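PDB 4RCM: methylated RNA-binding protein 1 from Saccharomyces cerevisiae S288c, which recognises N6-methyladenosine in RNA through its YTH domain and, by binding the 3'-UTR of PHO4 mRNA, lowers that transcript's stability and regulates phosphate metabolism. Local coordinates for residues Val20-Leu26 with Ile67-Phe73; His28-Ser32 with Ser90-Asp94; Gly75-Ser81 with Phe102-Ile108. All blocks are in the same frame, centred on the assembly; numbering follows the deposited sequence. Where two conformers were deposited one is given.

Interaction 1. Residues Val20-Leu26 with Ile67-Phe73; sequences VIKSSSL and INTSGRF. With nucleotides of chain C.
Ser23 and Ile67 form a parallel beta bridge, and the carbonyl of Ser23 makes the main polar link across it. Asn68 N donates to Ser23 O at 3.1 Å with an N-H...O angle of 157°, while Ile67 CA brings a C-H to the same oxygen. With chi1 at 169°, opposite the backbone N, Ser23 OG lies beside its own carbonyl carbon and reaches forward to donate to Ser25 O at 2.9 Å. Without the hydroxyl, as with an alanine here, Ser25 O would probably lose this donor and the turn carrying Ser24 would be less firmly fixed. That turn sets Ser24 N 2.9 Å from N3 of the N6-methyladenosine of chain C; Lys22 CB meets the ribose O2' of the same nucleotide at 3.5 Å. Lys22, Ser23 and Ser24, which bind the methylated nucleotide, thus approach it mainly with backbone and CB atoms. Apolar contact closes both ends: Leu26 CD1 meets Ile67 CD1 obliquely at 3.7 Å, and Val20 CG2 reaches the edge of the Phe73 ring. Between them the Lys22 chain, bent at chi2 and chi3, passes CE beside Asn68 N at 4.0 Å and ends on Ser66 OG. Arg72 sends NH2 toward the Leu26 methyls, while its NE pairs with Asp111. Strand 17-23 here runs beside strand 61-67, and Ser25 caps helix 26-35 through His28 N, with Val29 of that helix packing on Ser23 and Ile67.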
loop_
_atom_site.group_PDB
_atom_site.type_symbol
_atom_site.label_atom_id
_atom_site.label_comp_id
_atom_site.label_asym_id
_atom_site.label_seq_id
_atom_site.Cartn_x
_atom_site.Cartn_y
_atom_site.Cartn_z
ATOM N N VAL A 20 0.573 -1.644 -5.752
ATOM C CA VAL A 20 1.230 -0.405 -5.346
ATOM C C VAL A 20 0.175 0.697 -5.250
ATOM O O VAL A 20 -0.749 0.722 -6.054
ATOM C CB VAL A 20 2.357 0.021 -6.317
ATOM C CG1 VAL A 20 2.761 1.473 -6.127
ATOM C CG2 VAL A 20 3.559 -0.868 -6.112
ATOM N N ILE A 21 0.358 1.609 -4.285
ATOM C CA ILE A 21 -0.486 2.850 -4.163
ATOM C C ILE A 21 0.490 4.005 -4.324
ATOM O O ILE A 21 1.522 4.044 -3.630
ATOM C CB ILE A 21 -1.239 2.978 -2.808
ATOM C CG1 ILE A 21 -2.238 1.844 -2.617
ATOM C CG2 ILE A 21 -1.992 4.316 -2.700
ATOM C CD1 ILE A 21 -3.409 1.817 -3.582
ATOM N N LYS A 22 0.201 4.923 -5.266
ATOM C CA LYS A 22 1.064 6.131 -5.418
ATOM C C LYS A 22 0.219 7.297 -4.965
ATOM O O LYS A 22 -0.903 7.539 -5.499
ATOM C CB LYS A 22 1.517 6.364 -6.870
ATOM C CG LYS A 22 2.308 5.245 -7.508
ATOM C CD LYS A 22 3.617 4.954 -6.773
ATOM C CE LYS A 22 4.623 6.106 -6.816
ATOM N NZ LYS A 22 5.968 5.703 -6.293
ATOM N N SER A 23 0.681 7.938 -3.924
ATOM C CA SER A 23 0.005 9.113 -3.381
ATOM C C SER A 23 0.708 10.379 -3.840
ATOM O O SER A 23 1.963 10.430 -3.864
ATOM C CB SER A 23 0.031 9.058 -1.845
ATOM O OG SER A 23 -0.397 10.287 -1.306
ATOM N N SER A 24 -0.083 11.400 -4.150
ATOM C CA SER A 24 0.428 12.758 -4.436
ATOM C C SER A 24 1.102 13.492 -3.248
ATOM O O SER A 24 1.846 14.453 -3.494
ATOM C CB SER A 24 -0.708 13.623 -5.030
ATOM O OG SER A 24 -1.022 13.180 -6.359
ATOM N N SER A 25 0.888 13.032 -1.991
ATOM C CA SER A 25 1.361 13.732 -0.813
ATOM C C SER A 25 1.664 12.853 0.416
ATOM O O SER A 25 0.952 11.899 0.729
ATOM C CB SER A 25 0.355 14.806 -0.392
ATOM O OG SER A 25 -0.936 14.253 -0.215
ATOM N N LEU A 26 2.712 13.227 1.143
ATOM C CA LEU A 26 2.913 12.707 2.474
ATOM C C LEU A 26 1.669 12.979 3.372
ATOM O O LEU A 26 1.211 12.056 4.089
ATOM C CB LEU A 26 4.230 13.222 3.092
ATOM C CG LEU A 26 4.441 12.687 4.505
ATOM C CD1 LEU A 26 4.630 11.162 4.425
ATOM C CD2 LEU A 26 5.605 13.364 5.238
ATOM N N ILE A 67 5.027 7.469 -2.316
ATOM C CA ILE A 67 4.770 8.897 -2.688
ATOM C C ILE A 67 5.491 9.222 -4.018
ATOM O O ILE A 67 6.750 9.058 -4.143
ATOM C CB ILE A 67 5.231 9.873 -1.557
ATOM C CG1 ILE A 67 4.447 9.546 -0.261
ATOM C CG2 ILE A 67 5.013 11.328 -1.951
ATOM C CD1 ILE A 67 5.219 9.944 0.988
ATOM N N ASN A 68 4.720 9.697 -4.978
ATOM C CA ASN A 68 5.262 10.103 -6.271
ATOM C C ASN A 68 6.376 11.145 -6.126
ATOM O O ASN A 68 6.417 11.932 -5.140
ATOM C CB ASN A 68 4.165 10.621 -7.214
ATOM C CG ASN A 68 4.569 10.515 -8.677
ATOM O OD1 ASN A 68 5.088 9.479 -9.107
ATOM N ND2 ASN A 68 4.331 11.575 -9.453
ATOM N N THR A 69 7.326 11.085 -7.079
ATOM C CA THR A 69 8.455 11.984 -7.202
ATOM C C THR A 69 9.522 11.810 -6.150
ATOM O O THR A 69 10.678 11.693 -6.510
ATOM C CB THR A 69 8.018 13.462 -7.250
ATOM O OG1 THR A 69 7.153 13.663 -8.369
ATOM C CG2 THR A 69 9.225 14.345 -7.385
ATOM N N SER A 70 9.176 11.840 -4.859
ATOM C CA SER A 70 10.144 11.439 -3.824
ATOM C C SER A 70 10.506 9.951 -4.004
ATOM O O SER A 70 11.600 9.550 -3.738
ATOM C CB SER A 70 9.591 11.634 -2.401
ATOM O OG SER A 70 8.366 10.890 -2.236
ATOM N N GLY A 71 9.521 9.154 -4.410
ATOM C CA GLY A 71 9.660 7.707 -4.473
ATOM C C GLY A 71 9.826 7.106 -3.102
ATOM O O GLY A 71 10.444 6.052 -2.950
ATOM N N ARG A 72 9.291 7.774 -2.083
ATOM C CA ARG A 72 9.333 7.232 -0.752
ATOM C C ARG A 72 8.375 6.046 -0.655
ATOM O O ARG A 72 7.190 6.189 -0.968
ATOM C CB ARG A 72 8.976 8.334 0.214
ATOM C CG ARG A 72 9.716 8.279 1.524
ATOM C CD ARG A 72 9.004 9.207 2.498
ATOM N NE ARG A 72 9.096 8.765 3.870
ATOM C CZ ARG A 72 8.991 9.595 4.891
ATOM N NH1 ARG A 72 9.103 9.154 6.126
ATOM N NH2 ARG A 72 8.763 10.884 4.665
ATOM N N PHE A 73 8.865 4.872 -0.275
ATOM C CA PHE A 73 7.967 3.730 -0.010
ATOM C C PHE A 73 7.835 3.760 1.476
ATOM O O PHE A 73 8.828 3.557 2.149
ATOM C CB PHE A 73 8.513 2.371 -0.527
ATOM C CG PHE A 73 8.119 2.073 -1.983
ATOM C CD1 PHE A 73 8.722 2.763 -3.040
ATOM C CD2 PHE A 73 7.127 1.119 -2.286
ATOM C CE1 PHE A 73 8.334 2.505 -4.367
ATOM C CE2 PHE A 73 6.758 0.856 -3.606
ATOM C CZ PHE A 73 7.353 1.556 -4.644
ATOM C C2 6MZ C 3 -3.348 11.517 -3.525
ATOM C C4 6MZ C 3 -3.562 9.958 -5.287
ATOM C C5 6MZ C 3 -4.694 9.319 -4.599
ATOM N N9 6MZ C 3 -3.378 9.254 -6.421
ATOM N N3 6MZ C 3 -2.934 11.044 -4.704
ATOM N N1 6MZ C 3 -4.387 10.986 -2.842
ATOM C C6 6MZ C 3 -5.092 9.923 -3.292
ATOM N N6 6MZ C 3 -6.154 9.420 -2.622
ATOM C C9 6MZ C 3 -6.728 10.070 -1.464
ATOM N N7 6MZ C 3 -5.131 8.292 -5.383
ATOM C C8 6MZ C 3 -4.318 8.279 -6.488
ATOM O "O5'" 6MZ C 3 -3.921 9.698 -11.941
ATOM C "C5'" 6MZ C 3 -4.138 9.943 -10.530
ATOM C "C4'" 6MZ C 3 -2.807 9.996 -9.767
ATOM O "O4'" 6MZ C 3 -3.017 10.469 -8.419
ATOM C "C1'" 6MZ C 3 -2.324 9.643 -7.448
ATOM C "C2'" 6MZ C 3 -1.588 8.588 -8.295
ATOM O "O2'" 6MZ C 3 -0.204 8.956 -8.543
ATOM C "C3'" 6MZ C 3 -2.094 8.635 -9.693
ATOM O "O3'" 6MZ C 3 -0.904 8.504 -10.517
#

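Interaction 2. Residues His28-Ser32 with Ser90-Asp94; sequences HVKRS and SIWED. With nucleotides of chain C.
His28 and Arg31, one turn apart on helix 26-35, face Trp92 and Ile91, with the CA atoms of His28 and Trp92 6.8 Å apart, where a 3-10 turn gives way to loop. The His28 ring bridges the base and the backbone of Glu93. Its ND1 donates to N1 of the N6-methyladenosine of chain C at 2.8 Å, with an N-H...N angle of 153°, and NE2 on the far side of the ring receives a weak hydrogen bond from Glu93 N. Trp92 CE3 lies over the centre of one face of this ring, the two planes inclined at 47°, an oblique pair. Trp92 is itself layered: Ile91 CG1 sits over one face of the indole, and the N6-methyl carbon C9 sits over the opposite face, 3.3 Å from CD2. Trp38 meets the same indole edge-to-face. Away from the base, Arg31 extends from CG to NE and grips Glu93 end-on, NH1 and NH2 both 3.2 Å from OE1. That oxygen lies near the guanidinium plane, but the carboxylate is turned 58° from it, and NH1 takes its anti lone pair. Arg31 NH2 also points at Ile91 O, although the modelled separation is too short to be reliable. The pattern is that of a YTH-domain pocket: the indole face receives the methyl group, as in the aromatic cages of this family, while His28 ND1 reads the base edge. A donating ND1 and a weakly accepting NE2 are consistent with a neutral ring protonated on ND1.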
loop_
_atom_site.group_PDB
_atom_site.type_symbol
_atom_site.label_atom_id
_atom_site.label_comp_id
_atom_site.label_asym_id
_atom_site.label_seq_id
_atom_site.Cartn_x
_atom_site.Cartn_y
_atom_site.Cartn_z
ATOM N N HIS A 28 -1.650 13.037 2.589
ATOM C CA HIS A 28 -2.667 12.016 2.406
ATOM C C HIS A 28 -2.288 10.649 2.982
ATOM O O HIS A 28 -3.155 9.970 3.448
ATOM C CB HIS A 28 -3.073 11.832 0.926
ATOM C CG HIS A 28 -3.992 12.890 0.429
ATOM N ND1 HIS A 28 -4.780 12.727 -0.692
ATOM C CD2 HIS A 28 -4.301 14.103 0.939
ATOM C CE1 HIS A 28 -5.507 13.810 -0.871
ATOM N NE2 HIS A 28 -5.229 14.663 0.102
ATOM N N VAL A 29 -1.007 10.249 2.945
ATOM C CA VAL A 29 -0.615 9.006 3.602
ATOM C C VAL A 29 -0.891 9.050 5.146
ATOM O O VAL A 29 -1.424 8.076 5.757
ATOM C CB VAL A 29 0.893 8.716 3.407
ATOM C CG1 VAL A 29 1.296 7.517 4.236
ATOM C CG2 VAL A 29 1.215 8.488 1.932
ATOM N N LYS A 30 -0.446 10.126 5.769
ATOM C CA LYS A 30 -0.656 10.313 7.197
ATOM C C LYS A 30 -2.123 10.263 7.579
ATOM O O LYS A 30 -2.496 9.581 8.567
ATOM C CB LYS A 30 -0.063 11.613 7.650
ATOM C CG LYS A 30 1.438 11.610 7.677
ATOM C CD LYS A 30 1.934 12.999 7.992
ATOM C CE LYS A 30 3.445 13.138 7.825
ATOM N NZ LYS A 30 4.204 13.380 9.066
ATOM N N ARG A 31 -2.939 10.967 6.806
ATOM C CA ARG A 31 -4.353 10.976 7.010
ATOM C C ARG A 31 -4.991 9.638 6.845
ATOM O O ARG A 31 -5.959 9.353 7.539
ATOM C CB ARG A 31 -5.041 11.957 6.081
ATOM C CG ARG A 31 -4.790 13.386 6.516
ATOM C CD ARG A 31 -5.727 14.335 5.819
ATOM N NE ARG A 31 -5.284 15.714 6.022
ATOM C CZ ARG A 31 -5.697 16.752 5.295
ATOM N NH1 ARG A 31 -5.216 17.955 5.556
ATOM N NH2 ARG A 31 -6.573 16.596 4.302
ATOM N N SER A 32 -4.495 8.834 5.897
ATOM C CA SER A 32 -4.891 7.445 5.757
ATOM C C SER A 32 -4.540 6.660 7.012
ATOM O O SER A 32 -5.296 5.849 7.493
ATOM C CB SER A 32 -4.204 6.783 4.551
ATOM O OG SER A 32 -4.649 5.423 4.315
ATOM N N SER A 90 -13.909 13.687 3.002
ATOM C CA SER A 90 -13.605 15.117 3.108
ATOM C C SER A 90 -12.163 15.340 3.554
ATOM O O SER A 90 -11.646 16.415 3.355
ATOM C CB SER A 90 -14.571 15.856 4.072
ATOM O OG SER A 90 -14.107 15.798 5.432
ATOM N N ILE A 91 -11.509 14.320 4.136
ATOM C CA ILE A 91 -10.094 14.425 4.553
ATOM C C ILE A 91 -9.139 14.568 3.357
ATOM O O ILE A 91 -7.929 14.869 3.528
ATOM C CB ILE A 91 -9.661 13.194 5.395
ATOM C CG1 ILE A 91 -9.819 11.891 4.588
ATOM C CG2 ILE A 91 -10.478 13.104 6.686
ATOM C CD1 ILE A 91 -9.425 10.627 5.362
ATOM N N TRP A 92 -9.636 14.295 2.160
ATOM C CA TRP A 92 -8.813 14.456 0.952
ATOM C C TRP A 92 -8.951 15.897 0.415
ATOM O O TRP A 92 -10.055 16.368 0.159
ATOM C CB TRP A 92 -9.206 13.454 -0.164
ATOM C CG TRP A 92 -9.366 11.961 0.278
ATOM C CD1 TRP A 92 -10.399 11.139 -0.020
ATOM C CD2 TRP A 92 -8.466 11.199 1.064
ATOM N NE1 TRP A 92 -10.221 9.900 0.562
ATOM C CE2 TRP A 92 -9.027 9.907 1.217
ATOM C CE3 TRP A 92 -7.227 11.469 1.660
ATOM C CZ2 TRP A 92 -8.413 8.912 1.926
ATOM C CZ3 TRP A 92 -6.633 10.473 2.385
ATOM C CH2 TRP A 92 -7.218 9.217 2.513
ATOM N N GLU A 93 -7.820 16.562 0.261
ATOM C CA GLU A 93 -7.695 17.756 -0.594
ATOM C C GLU A 93 -8.092 17.372 -2.024
ATOM O O GLU A 93 -7.702 16.304 -2.535
ATOM C CB GLU A 93 -6.247 18.278 -0.593
ATOM C CG GLU A 93 -5.599 18.520 0.782
ATOM C CD GLU A 93 -6.309 19.587 1.643
ATOM O OE1 GLU A 93 -6.301 19.465 2.908
ATOM O OE2 GLU A 93 -6.866 20.561 1.059
ATOM N N ASP A 94 -8.871 18.241 -2.667
ATOM C CA ASP A 94 -9.372 18.014 -4.042
ATOM C C ASP A 94 -10.133 16.694 -4.141
ATOM O O ASP A 94 -9.892 15.898 -5.043
ATOM C CB ASP A 94 -8.225 18.038 -5.056
ATOM C C2 6MZ C 3 -3.348 11.517 -3.525
ATOM C C4 6MZ C 3 -3.562 9.958 -5.287
ATOM C C5 6MZ C 3 -4.694 9.319 -4.599
ATOM N N9 6MZ C 3 -3.378 9.254 -6.421
ATOM N N3 6MZ C 3 -2.934 11.044 -4.704
ATOM N N1 6MZ C 3 -4.387 10.986 -2.842
ATOM C C6 6MZ C 3 -5.092 9.923 -3.292
ATOM N N6 6MZ C 3 -6.154 9.420 -2.622
ATOM C C9 6MZ C 3 -6.728 10.070 -1.464
ATOM N N7 6MZ C 3 -5.131 8.292 -5.383
ATOM C C8 6MZ C 3 -4.318 8.279 -6.488
ATOM O "O5'" 6MZ C 3 -3.921 9.698 -11.941
ATOM C "C5'" 6MZ C 3 -4.138 9.943 -10.530
ATOM C "C4'" 6MZ C 3 -2.807 9.996 -9.767
ATOM O "O4'" 6MZ C 3 -3.017 10.469 -8.419
ATOM C "C1'" 6MZ C 3 -2.324 9.643 -7.448
ATOM C "C2'" 6MZ C 3 -1.588 8.588 -8.295
ATOM O "O2'" 6MZ C 3 -0.204 8.956 -8.543
ATOM C "C3'" 6MZ C 3 -2.094 8.635 -9.693
ATOM O "O3'" 6MZ C 3 -0.904 8.504 -10.517
#

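Interaction 3. Residues Gly75-Ser81 with Phe102-Ile108; sequences GVAEMVS and FKVRWVI
Ala77 CB stands almost exactly on the normal of the Trp106 five-membered ring, 4.0 Å from its centroid, a CH-pi contact over the indole face, and also touches Val104 CB. Farther along the same face of the sheet, Met79 has CG anti to the backbone N (chi1 178°) and runs on fully extended, which lays CE over the Phe102 ring, 4.2 Å from the centroid; SD hangs above the same face as a longer Met-aromatic contact. On the other face Val76 packs CG2 beside Ile108 CB at 4.2 Å and meets Val107 CG2 obliquely. The strands are antiparallel neighbours in the central mixed sheet of the YTH domain, and a classic beta bulge interrupts their pairing: Val107 N and Ile108 N both donate to Val76 O, at 2.9 and 3.2 Å. Gly75, within strand 72-79, has its CA 3.1 Å from Ile108 O, where a CB would clash. Past the bulge, Glu78 and Arg105 exchange two backbone bonds. Trp106 NE1 is held by Ser32 of helix 26-35. At the outer end Val80 CG2 rests over the Arg105 guanidinium, whose NH1 turns back to Val104 O, and Lys103 N donates to Ser81 OG at 2.9 Å, a side chain standing in for a backbone acceptor.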
loop_
_atom_site.group_PDB
_atom_site.type_symbol
_atom_site.label_atom_id
_atom_site.label_comp_id
_atom_site.label_asym_id
_atom_site.label_seq_id
_atom_site.Cartn_x
_atom_site.Cartn_y
_atom_site.Cartn_z
ATOM N N GLY A 75 5.117 2.341 3.809
ATOM C CA GLY A 75 4.578 1.277 4.646
ATOM C C GLY A 75 3.566 0.449 3.883
ATOM O O GLY A 75 3.440 0.581 2.683
ATOM N N VAL A 76 2.922 -0.447 4.610
ATOM C CA VAL A 76 2.018 -1.455 3.973
ATOM C C VAL A 76 0.688 -1.427 4.677
ATOM O O VAL A 76 0.626 -1.470 5.865
ATOM C CB VAL A 76 2.654 -2.851 4.037
ATOM C CG1 VAL A 76 1.881 -3.822 3.173
ATOM C CG2 VAL A 76 4.146 -2.815 3.587
ATOM N N ALA A 77 -0.403 -1.412 3.928
ATOM C CA ALA A 77 -1.707 -1.476 4.532
ATOM C C ALA A 77 -2.476 -2.608 3.884
ATOM O O ALA A 77 -2.207 -2.990 2.700
ATOM C CB ALA A 77 -2.482 -0.186 4.325
ATOM N N GLU A 78 -3.390 -3.155 4.663
ATOM C CA GLU A 78 -4.262 -4.203 4.166
ATOM C C GLU A 78 -5.548 -3.534 3.876
ATOM O O GLU A 78 -5.979 -2.719 4.695
ATOM C CB GLU A 78 -4.471 -5.282 5.225
ATOM C CG GLU A 78 -5.204 -6.519 4.710
ATOM C CD GLU A 78 -5.463 -7.610 5.755
ATOM O OE1 GLU A 78 -5.057 -7.501 6.927
ATOM O OE2 GLU A 78 -6.164 -8.566 5.395
ATOM N N MET A 79 -6.172 -3.886 2.733
ATOM C CA MET A 79 -7.536 -3.499 2.388
ATOM C C MET A 79 -8.523 -4.418 3.125
ATOM O O MET A 79 -8.480 -5.651 2.966
ATOM C CB MET A 79 -7.738 -3.607 0.838
ATOM C CG MET A 79 -9.124 -3.292 0.341
ATOM S SD MET A 79 -9.164 -3.454 -1.452
ATOM C CE MET A 79 -10.836 -2.858 -1.789
ATOM N N VAL A 80 -9.411 -3.840 3.933
ATOM C CA VAL A 80 -10.213 -4.633 4.855
ATOM C C VAL A 80 -11.700 -4.367 4.668
ATOM O O VAL A 80 -12.514 -4.772 5.475
ATOM C CB VAL A 80 -9.760 -4.475 6.365
ATOM C CG1 VAL A 80 -8.334 -4.945 6.563
ATOM C CG2 VAL A 80 -9.895 -3.063 6.869
ATOM N N SER A 81 -12.046 -3.686 3.600
ATOM C CA SER A 81 -13.445 -3.565 3.169
ATOM C C SER A 81 -13.481 -3.257 1.681
ATOM O O SER A 81 -12.442 -2.870 1.071
ATOM C CB SER A 81 -14.157 -2.436 3.948
ATOM O OG SER A 81 -14.078 -1.141 3.342
ATOM N N PHE A 102 -12.460 3.130 0.843
ATOM C CA PHE A 102 -12.577 1.821 1.422
ATOM C C PHE A 102 -11.700 1.768 2.682
ATOM O O PHE A 102 -10.781 2.578 2.811
ATOM C CB PHE A 102 -12.231 0.714 0.405
ATOM C CG PHE A 102 -10.863 0.831 -0.183
ATOM C CD1 PHE A 102 -9.762 0.360 0.506
ATOM C CD2 PHE A 102 -10.680 1.434 -1.403
ATOM C CE1 PHE A 102 -8.478 0.489 -0.023
ATOM C CE2 PHE A 102 -9.415 1.560 -1.961
ATOM C CZ PHE A 102 -8.302 1.103 -1.260
ATOM N N LYS A 103 -11.945 0.809 3.583
ATOM C CA LYS A 103 -11.157 0.757 4.850
ATOM C C LYS A 103 -9.818 0.083 4.649
ATOM O O LYS A 103 -9.688 -0.892 3.865
ATOM C CB LYS A 103 -11.926 0.050 5.927
ATOM C CG LYS A 103 -13.234 0.738 6.295
ATOM C CD LYS A 103 -14.141 -0.173 7.113
ATOM C CE LYS A 103 -15.460 0.507 7.430
ATOM N NZ LYS A 103 -16.144 -0.132 8.587
ATOM N N VAL A 104 -8.813 0.589 5.387
ATOM C CA VAL A 104 -7.488 0.011 5.385
ATOM C C VAL A 104 -6.980 -0.078 6.807
ATOM O O VAL A 104 -7.386 0.710 7.651
ATOM C CB VAL A 104 -6.446 0.796 4.511
ATOM C CG1 VAL A 104 -6.977 0.883 3.079
ATOM C CG2 VAL A 104 -6.149 2.177 5.084
ATOM N N ARG A 105 -6.100 -1.030 7.056
ATOM C CA ARG A 105 -5.367 -1.084 8.314
ATOM C C ARG A 105 -3.851 -1.132 8.050
ATOM O O ARG A 105 -3.340 -2.024 7.385
ATOM C CB ARG A 105 -5.821 -2.278 9.146
ATOM C CG ARG A 105 -7.335 -2.319 9.464
ATOM C CD ARG A 105 -7.779 -1.410 10.667
ATOM N NE ARG A 105 -9.260 -1.345 10.928
ATOM C CZ ARG A 105 -10.134 -0.473 10.370
ATOM N NH1 ARG A 105 -9.765 0.447 9.435
ATOM N NH2 ARG A 105 -11.416 -0.518 10.740
ATOM N N TRP A 106 -3.149 -0.167 8.565
ATOM C CA TRP A 106 -1.728 -0.016 8.290
ATOM C C TRP A 106 -1.047 -1.075 9.127
ATOM O O TRP A 106 -1.101 -1.003 10.355
ATOM C CB TRP A 106 -1.297 1.409 8.631
ATOM C CG TRP A 106 -1.608 2.367 7.515
ATOM C CD1 TRP A 106 -2.845 2.840 7.144
ATOM C CD2 TRP A 106 -0.696 2.834 6.522
ATOM N NE1 TRP A 106 -2.727 3.633 6.041
ATOM C CE2 TRP A 106 -1.413 3.647 5.641
ATOM C CE3 TRP A 106 0.664 2.665 6.315
ATOM C CZ2 TRP A 106 -0.815 4.296 4.563
ATOM C CZ3 TRP A 106 1.252 3.320 5.243
ATOM C CH2 TRP A 106 0.511 4.117 4.380
ATOM N N VAL A 107 -0.545 -2.118 8.490
ATOM C CA VAL A 107 0.132 -3.226 9.209
ATOM C C VAL A 107 1.606 -2.901 9.475
ATOM O O VAL A 107 2.128 -3.250 10.531
ATOM C CB VAL A 107 -0.006 -4.602 8.482
ATOM C CG1 VAL A 107 -1.451 -5.073 8.479
ATOM C CG2 VAL A 107 0.492 -4.540 7.039
ATOM N N ILE A 108 2.248 -2.196 8.535
ATOM C CA ILE A 108 3.666 -1.798 8.665
ATOM C C ILE A 108 3.910 -0.327 8.343
ATOM O O ILE A 108 3.478 0.173 7.330
ATOM C CB ILE A 108 4.602 -2.644 7.756
ATOM C CG1 ILE A 108 4.579 -4.106 8.157
ATOM C CG2 ILE A 108 6.074 -2.118 7.798
ATOM C CD1 ILE A 108 5.040 -5.049 7.055
#

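In the fold
Interactions 1 and 2 lie about 13 Å apart between centres and share the methylated nucleotide: residues 20-26 meet its sugar and N3 side, while 28-32 and 90-94 take N1 and the methyl group. Strand 17-23 leads directly into helix 26-35, and His28 packs on Ser23, joining the two. Interaction 3, about 15 Å from interaction 2, is reached through that helix, where Val29 meets Trp106. Interactions 1 and 3 share strand 72-79 and come in series along the chain, whereas the segments of interaction 2 alternate with those of both. Helix 26-35 thus lies between the central sheet and the pocket, carrying His28 on the side of the methylated base and Ser32 and Val29 on the side of the sheet.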